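Side-chain contacts in hypothetical protein TTHA1606 (Thermus thermophilus, PDB 2YYB), which is of unknown function but belongs to the GTP cyclohydrolase I type 2/NIF3 family and probably binds divalent metal ions: residues M1-L6 / V58-V63; P137-A142 / G202-Y207; V141-G146 / G150-V155. All blocks are in the same frame, centred on the assembly; numbering follows the deposited sequence.

Contact 1. Residues M1-L6 / V58-V63; sequences MDRDEL and VDFLIV
Leu6 sits squarely over one face of the Phe60 ring in a CH-pi contact. This is helix-on-sheet packing: the first turn of helix 3-13 rests on strand 60-63 of the five-stranded mixed sheet. The methyl CD1 of Leu6 lies 3.3 Å from the centroid of the Phe60 ring and only 3° off its normal. All six ring carbons are therefore nearly equally far from it. The two side chains come from opposite directions. Phe60 CG is anti to the backbone N (chi1 -161°), which sends the ring out from the strand to the helix. Arg3 meets the same ring differently, at its edge, with CG 4.4 Å from Phe60 CE1. Leu225 of helix 216-229 also packs on Leu6, and Val36 touches both Arg3 and Phe60.

Around this apolar core the helix start is fixed by polar groups. Asp2 is the N-cap and accepts from Asp4 N. The guanidinium of Arg3 is shared: NH2 gives a hydrogen bond to Gly32 O, and NH1 reaches the carboxylate of the next residue, Asp4. There Arg3 NH1 makes a salt bridge to Asp4 OD2 at 3.1 Å, nearly straight at 174°, on the syn side but tilted out of the carboxylate plane, with OD2 in the guanidinium plane.

Contact 2. Residues P137-A142 / G202-Y207; sequences PLLQVA and GLNVIY
Ala142 and Ile206 meet methyl to methyl, with Ala142 CB 4.2 Å from Ile206 CD1. The pair joins the start of helix 141-147 to strand 204-207, an inner strand of the four-stranded mixed sheet. CB of Ile206 points toward the helix, whereas CB of Ala142 stands across that direction. The reach thus comes mostly from the isoleucine. Its CG1 lies beside the backbone N and anti to the carbonyl carbon (chi1 -59°), and CD1 is folded over by chi2 of -72°. The small alanine is consistent with the closer backbones here, with the CA atoms of Ala142 and Ile206 7.1 Å apart.

Three residues earlier, in the loop that leads into the helix, the gap is wider. The CA atoms of Leu139 and Asn204 are 8.7 Å apart, and both side chains start out toward each other. Leu139 extends its CD2 branch to the amide group of Asn204 and lies against it loosely. Leu184 of the neighbouring strand packs on Asn204 and Ile206, and Val155 on the other side touches Leu139 and Ile206.

No hydrogen bond links the two segments. Their buried contact is mostly apolar, with the amide of Asn204 as its polar member, so it depends on shape and on excluding water rather than on directed bonds.

Contact 3. Residues V141-G146 / G150-V155; sequences VADRLG and GMQPLV
Pro153 lays its ring against the side of helix 141-147, where Ala142, Leu145 and Gly146 meet it. The unit is a helix-turn-strand connection: the chain leaves the helix, turns through Gly150 and runs back alongside it into strand 154-157, an outermost strand of its sheet within this chain.

The proline can be followed round its ring. Pro153 CB points toward the helix but also touches the neighbouring strand, 3.5 Å from Tyr207 O. CG of Pro153 sits between apolar groups of the helix. Pro153 CG lies 4.1 Å from Ala142 CB and 4.0 Å from Leu145 CB, so it fits between two residues nearly one turn apart. CG and CD of Pro153 both lie 3.2 Å from Ala142 O, and CD also approaches Gly146 N. That carbonyl oxygen already accepts the helix bond from Gly146 N, so the ring packs beside a backbone pair that is satisfied. With an alanine here CG and CD would be gone, which would probably leave Ala142 and Leu145 without their shared apolar partner and open a gap beside the helix.

Val155, two residues on, also points toward the helix and adds a looser touch of CG1 on Ala142 CB. Ile206 of strand 204-207 backs Pro153, Leu145 and Val155 together.

At the other end of the contact the backbones come close at Gly146, which has no side chain. CB of Met151 points away from the helix; its side chain is about 12 Å from that of His210, a predicted metal ligand. Gly150 N gives a weak, bent hydrogen bond to Gly146 O, with an angle of 125° at the hydrogen. Beside it a CA-H...O contact brings Gly146 CA to 3.1 Å from Met151 O.

Contacts 1 and 2 are buried; contact 3 is only partly so, with exposed residues on its turn. Contact 1 stands apart: it belongs to the five-stranded sheet, and its centre is about 39 Å from that of contact 2, across the centre of the chain. Contacts 2 and 3 share Val141 and Ala142, use the same helix and reach two neighbouring strands of the four-stranded sheet. A probable hydrogen bond, Tyr207 N to Leu154 O at 2.7 Å, joins those strands. The chemistry follows the place. Contact 1 sets an aromatic face beside a charged helix start, contact 2 is mostly aliphatic packing, and contact 3 adds backbone contacts at the turn.

Contact 1. Residues M1-L6 / V58-V63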
# COMPACT_ATOMS: atom_id res chain seq x y z
N MET A 1 -38.63 8.01 -22.74
CA MET A 1 -37.97 8.80 -21.66
C MET A 1 -36.55 9.16 -22.05
O MET A 1 -35.88 8.41 -22.77
CB MET A 1 -37.99 8.02 -20.35
CG MET A 1 -37.17 8.67 -19.24
SD MET A 1 -37.65 8.19 -17.57
CE MET A 1 -36.81 9.48 -16.61
N ASP A 2 -36.09 10.32 -21.59
CA ASP A 2 -34.74 10.76 -21.88
C ASP A 2 -33.78 9.89 -21.05
O ASP A 2 -33.93 9.80 -19.83
CB ASP A 2 -34.58 12.23 -21.50
CG ASP A 2 -33.17 12.72 -21.66
OD1 ASP A 2 -32.38 12.02 -22.32
OD2 ASP A 2 -32.85 13.81 -21.14
N ARG A 3 -32.82 9.25 -21.72
CA ARG A 3 -31.88 8.37 -21.04
C ARG A 3 -31.07 9.06 -19.96
O ARG A 3 -30.78 8.47 -18.93
CB ARG A 3 -30.92 7.73 -22.05
CG ARG A 3 -29.61 7.19 -21.46
CD ARG A 3 -28.46 8.06 -21.91
NE ARG A 3 -28.14 7.77 -23.30
CZ ARG A 3 -27.55 8.62 -24.15
NH1 ARG A 3 -27.21 9.83 -23.77
NH2 ARG A 3 -27.32 8.23 -25.40
N ASP A 4 -30.69 10.30 -20.21
CA ASP A 4 -29.89 11.02 -19.24
C ASP A 4 -30.64 11.32 -17.94
O ASP A 4 -30.03 11.41 -16.88
CB ASP A 4 -29.35 12.29 -19.91
CG ASP A 4 -28.38 11.97 -21.05
OD1 ASP A 4 -28.33 12.74 -22.03
OD2 ASP A 4 -27.67 10.95 -20.95
N GLU A 5 -31.97 11.45 -18.01
CA GLU A 5 -32.74 11.69 -16.80
C GLU A 5 -32.90 10.37 -16.05
O GLU A 5 -32.86 10.33 -14.82
CB GLU A 5 -34.12 12.25 -17.12
CG GLU A 5 -34.10 13.51 -17.91
CD GLU A 5 -35.50 13.98 -18.24
OE1 GLU A 5 -36.41 13.12 -18.33
OE2 GLU A 5 -35.68 15.21 -18.44
N LEU A 6 -33.11 9.31 -16.82
CA LEU A 6 -33.25 7.98 -16.24
C LEU A 6 -31.95 7.66 -15.49
O LEU A 6 -31.99 7.17 -14.36
CB LEU A 6 -33.49 6.93 -17.33
CG LEU A 6 -34.51 5.81 -17.05
CD1 LEU A 6 -34.09 4.52 -17.77
CD2 LEU A 6 -34.63 5.58 -15.55
N VAL A 58 -34.99 -4.17 -26.15
CA VAL A 58 -34.76 -3.44 -24.91
C VAL A 58 -33.90 -2.23 -25.23
O VAL A 58 -32.97 -2.33 -26.04
CB VAL A 58 -34.02 -4.32 -23.87
CG1 VAL A 58 -33.66 -3.49 -22.64
CG2 VAL A 58 -34.89 -5.46 -23.45
N ASP A 59 -34.19 -1.09 -24.61
CA ASP A 59 -33.40 0.13 -24.85
C ASP A 59 -32.48 0.43 -23.66
O ASP A 59 -31.42 1.03 -23.81
CB ASP A 59 -34.30 1.37 -25.04
CG ASP A 59 -35.16 1.27 -26.26
OD1 ASP A 59 -34.62 0.90 -27.33
OD2 ASP A 59 -36.36 1.57 -26.17
N PHE A 60 -32.93 0.03 -22.48
CA PHE A 60 -32.21 0.30 -21.26
C PHE A 60 -32.13 -0.97 -20.45
O PHE A 60 -33.10 -1.34 -19.77
CB PHE A 60 -32.96 1.38 -20.49
CG PHE A 60 -32.14 2.07 -19.46
CD1 PHE A 60 -31.43 3.23 -19.78
CD2 PHE A 60 -32.07 1.58 -18.16
CE1 PHE A 60 -30.66 3.89 -18.80
CE2 PHE A 60 -31.31 2.23 -17.19
CZ PHE A 60 -30.60 3.38 -17.50
N LEU A 61 -30.99 -1.64 -20.53
CA LEU A 61 -30.73 -2.90 -19.82
C LEU A 61 -30.08 -2.65 -18.46
O LEU A 61 -29.04 -1.98 -18.36
CB LEU A 61 -29.81 -3.80 -20.65
CG LEU A 61 -29.48 -5.16 -20.07
CD1 LEU A 61 -30.77 -5.83 -19.62
CD2 LEU A 61 -28.77 -6.00 -21.09
N ILE A 62 -30.73 -3.16 -17.42
CA ILE A 62 -30.25 -3.02 -16.05
C ILE A 62 -29.74 -4.37 -15.56
O ILE A 62 -30.47 -5.37 -15.62
CB ILE A 62 -31.38 -2.56 -15.13
CG1 ILE A 62 -31.90 -1.19 -15.61
CG2 ILE A 62 -30.91 -2.57 -13.66
CD1 ILE A 62 -33.08 -0.65 -14.84
N VAL A 63 -28.50 -4.43 -15.09
CA VAL A 63 -27.95 -5.68 -14.58
C VAL A 63 -27.30 -5.49 -13.21
O VAL A 63 -26.83 -4.39 -12.89
CB VAL A 63 -26.92 -6.28 -15.56
CG1 VAL A 63 -27.58 -6.58 -16.91
CG2 VAL A 63 -25.72 -5.33 -15.72

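Contact 2. Residues P137-A142 / G202-Y207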
# COMPACT_ATOMS: atom_id res chain seq x y z
N PRO A 137 -40.50 -20.46 13.39
CA PRO A 137 -40.91 -21.51 12.45
C PRO A 137 -39.78 -22.52 12.29
O PRO A 137 -38.62 -22.21 12.52
CB PRO A 137 -41.18 -20.73 11.18
CG PRO A 137 -40.07 -19.74 11.19
CD PRO A 137 -39.99 -19.29 12.66
N LEU A 138 -40.14 -23.73 11.89
CA LEU A 138 -39.15 -24.78 11.69
C LEU A 138 -38.12 -24.35 10.65
O LEU A 138 -38.13 -23.20 10.21
CB LEU A 138 -39.83 -26.07 11.24
CG LEU A 138 -40.78 -25.97 10.04
CD1 LEU A 138 -41.21 -27.37 9.60
CD2 LEU A 138 -41.99 -25.11 10.41
N LEU A 139 -37.23 -25.25 10.26
CA LEU A 139 -36.23 -24.89 9.26
C LEU A 139 -36.75 -25.16 7.86
O LEU A 139 -35.97 -25.27 6.91
CB LEU A 139 -34.92 -25.64 9.49
CG LEU A 139 -33.69 -25.17 8.67
CD1 LEU A 139 -33.34 -23.75 9.04
CD2 LEU A 139 -32.51 -26.08 8.94
N GLN A 140 -38.07 -25.27 7.72
CA GLN A 140 -38.64 -25.48 6.39
C GLN A 140 -38.98 -24.17 5.72
O GLN A 140 -39.98 -24.02 5.02
CB GLN A 140 -39.83 -26.41 6.44
CG GLN A 140 -39.38 -27.86 6.68
CD GLN A 140 -37.94 -28.10 6.24
OE1 GLN A 140 -37.00 -27.62 6.87
NE2 GLN A 140 -37.77 -28.86 5.16
N VAL A 141 -38.11 -23.21 6.00
CA VAL A 141 -38.17 -21.90 5.41
C VAL A 141 -37.40 -22.25 4.14
O VAL A 141 -37.30 -21.47 3.21
CB VAL A 141 -37.39 -20.87 6.24
CG1 VAL A 141 -37.70 -21.04 7.71
CG2 VAL A 141 -35.90 -21.00 5.98
N ALA A 142 -36.84 -23.46 4.15
CA ALA A 142 -36.07 -24.00 3.04
C ALA A 142 -37.04 -24.34 1.92
O ALA A 142 -36.66 -24.49 0.77
CB ALA A 142 -35.34 -25.26 3.46
N GLY A 202 -22.33 -24.04 15.31
CA GLY A 202 -23.77 -24.24 15.38
C GLY A 202 -24.60 -23.23 14.61
O GLY A 202 -25.59 -22.70 15.12
N LEU A 203 -24.20 -22.95 13.38
CA LEU A 203 -24.90 -22.01 12.52
C LEU A 203 -25.85 -22.75 11.59
O LEU A 203 -25.58 -23.88 11.17
CB LEU A 203 -23.90 -21.23 11.68
CG LEU A 203 -23.67 -19.73 11.91
CD1 LEU A 203 -23.52 -19.42 13.37
CD2 LEU A 203 -22.43 -19.31 11.15
N ASN A 204 -26.97 -22.12 11.29
CA ASN A 204 -27.92 -22.68 10.35
C ASN A 204 -27.67 -21.84 9.13
O ASN A 204 -27.64 -20.60 9.23
CB ASN A 204 -29.36 -22.45 10.82
CG ASN A 204 -29.86 -23.54 11.75
OD1 ASN A 204 -30.75 -23.28 12.58
ND2 ASN A 204 -29.33 -24.76 11.62
N VAL A 205 -27.45 -22.48 7.99
CA VAL A 205 -27.20 -21.73 6.77
C VAL A 205 -27.93 -22.36 5.61
O VAL A 205 -27.89 -23.58 5.44
CB VAL A 205 -25.69 -21.68 6.40
CG1 VAL A 205 -25.49 -20.89 5.11
CG2 VAL A 205 -24.90 -21.07 7.53
N ILE A 206 -28.59 -21.53 4.81
CA ILE A 206 -29.31 -22.01 3.63
C ILE A 206 -28.72 -21.33 2.40
O ILE A 206 -28.67 -20.10 2.33
CB ILE A 206 -30.84 -21.65 3.66
CG1 ILE A 206 -31.53 -22.22 4.89
CG2 ILE A 206 -31.51 -22.18 2.39
CD1 ILE A 206 -31.72 -23.70 4.84
N TYR A 207 -28.26 -22.13 1.44
CA TYR A 207 -27.68 -21.62 0.18
C TYR A 207 -28.73 -21.77 -0.91
O TYR A 207 -29.02 -22.89 -1.34
CB TYR A 207 -26.41 -22.40 -0.19
CG TYR A 207 -25.29 -22.15 0.78
CD1 TYR A 207 -24.72 -20.89 0.91
CD2 TYR A 207 -24.84 -23.16 1.64
CE1 TYR A 207 -23.75 -20.62 1.87
CE2 TYR A 207 -23.86 -22.90 2.61
CZ TYR A 207 -23.33 -21.63 2.72
OH TYR A 207 -22.40 -21.34 3.69

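Contact 3. Residues V141-G146 / G150-V155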
# COMPACT_ATOMS: atom_id res chain seq x y z
N VAL A 141 -38.11 -23.21 6.00
CA VAL A 141 -38.17 -21.90 5.41
C VAL A 141 -37.40 -22.25 4.14
O VAL A 141 -37.30 -21.47 3.21
CB VAL A 141 -37.39 -20.87 6.24
CG1 VAL A 141 -37.70 -21.04 7.71
CG2 VAL A 141 -35.90 -21.00 5.98
N ALA A 142 -36.84 -23.46 4.15
CA ALA A 142 -36.07 -24.00 3.04
C ALA A 142 -37.04 -24.34 1.92
O ALA A 142 -36.66 -24.49 0.77
CB ALA A 142 -35.34 -25.26 3.46
N ASP A 143 -38.31 -24.46 2.28
CA ASP A 143 -39.32 -24.77 1.30
C ASP A 143 -39.88 -23.50 0.68
O ASP A 143 -40.11 -23.46 -0.53
CB ASP A 143 -40.39 -25.63 1.94
CG ASP A 143 -39.85 -26.99 2.33
OD1 ASP A 143 -39.87 -27.90 1.48
OD2 ASP A 143 -39.36 -27.13 3.48
N ARG A 144 -40.10 -22.46 1.48
CA ARG A 144 -40.61 -21.22 0.91
C ARG A 144 -39.58 -20.81 -0.14
O ARG A 144 -39.92 -20.45 -1.28
CB ARG A 144 -40.75 -20.14 1.99
CG ARG A 144 -41.71 -20.52 3.11
CD ARG A 144 -41.94 -19.36 4.08
NE ARG A 144 -42.61 -19.79 5.32
CZ ARG A 144 -42.79 -19.01 6.39
NH1 ARG A 144 -42.36 -17.75 6.39
NH2 ARG A 144 -43.38 -19.49 7.47
N LEU A 145 -38.31 -20.89 0.24
CA LEU A 145 -37.21 -20.55 -0.66
C LEU A 145 -37.38 -21.33 -1.95
O LEU A 145 -37.49 -20.74 -3.02
CB LEU A 145 -35.88 -20.91 -0.00
CG LEU A 145 -35.09 -19.77 0.63
CD1 LEU A 145 -36.01 -18.62 1.00
CD2 LEU A 145 -34.32 -20.29 1.85
N GLY A 146 -37.40 -22.65 -1.84
CA GLY A 146 -37.55 -23.50 -3.00
C GLY A 146 -38.72 -23.17 -3.92
O GLY A 146 -38.58 -23.23 -5.14
N GLY A 150 -38.04 -22.04 -7.34
CA GLY A 150 -38.19 -23.13 -8.28
C GLY A 150 -37.12 -24.18 -8.07
O GLY A 150 -37.08 -25.21 -8.75
N MET A 151 -36.26 -23.95 -7.09
CA MET A 151 -35.17 -24.88 -6.82
C MET A 151 -34.97 -25.13 -5.31
O MET A 151 -34.92 -24.20 -4.52
CB MET A 151 -33.89 -24.33 -7.46
CG MET A 151 -32.72 -25.29 -7.46
SD MET A 151 -33.08 -26.82 -8.32
CE MET A 151 -33.15 -27.99 -6.91
N GLN A 152 -34.88 -26.41 -4.93
CA GLN A 152 -34.67 -26.78 -3.53
C GLN A 152 -33.28 -26.32 -3.10
O GLN A 152 -32.28 -26.70 -3.71
CB GLN A 152 -34.78 -28.30 -3.36
CG GLN A 152 -35.97 -28.76 -2.51
CD GLN A 152 -35.91 -28.28 -1.06
OE1 GLN A 152 -36.47 -27.23 -0.71
NE2 GLN A 152 -35.21 -29.04 -0.21
N PRO A 153 -33.20 -25.49 -2.05
CA PRO A 153 -31.91 -24.98 -1.56
C PRO A 153 -31.07 -25.99 -0.78
O PRO A 153 -31.54 -27.06 -0.41
CB PRO A 153 -32.32 -23.79 -0.69
CG PRO A 153 -33.60 -24.24 -0.12
CD PRO A 153 -34.31 -24.87 -1.31
N LEU A 154 -29.81 -25.63 -0.56
CA LEU A 154 -28.89 -26.46 0.20
C LEU A 154 -28.98 -25.91 1.61
O LEU A 154 -28.95 -24.69 1.82
CB LEU A 154 -27.47 -26.31 -0.34
CG LEU A 154 -26.35 -27.02 0.43
CD1 LEU A 154 -26.53 -28.52 0.35
CD2 LEU A 154 -25.00 -26.61 -0.15
N VAL A 155 -29.13 -26.80 2.57
CA VAL A 155 -29.23 -26.37 3.95
C VAL A 155 -28.21 -27.09 4.80
O VAL A 155 -28.04 -28.30 4.68
CB VAL A 155 -30.68 -26.57 4.49
CG1 VAL A 155 -31.49 -27.41 3.51
CG2 VAL A 155 -30.67 -27.21 5.88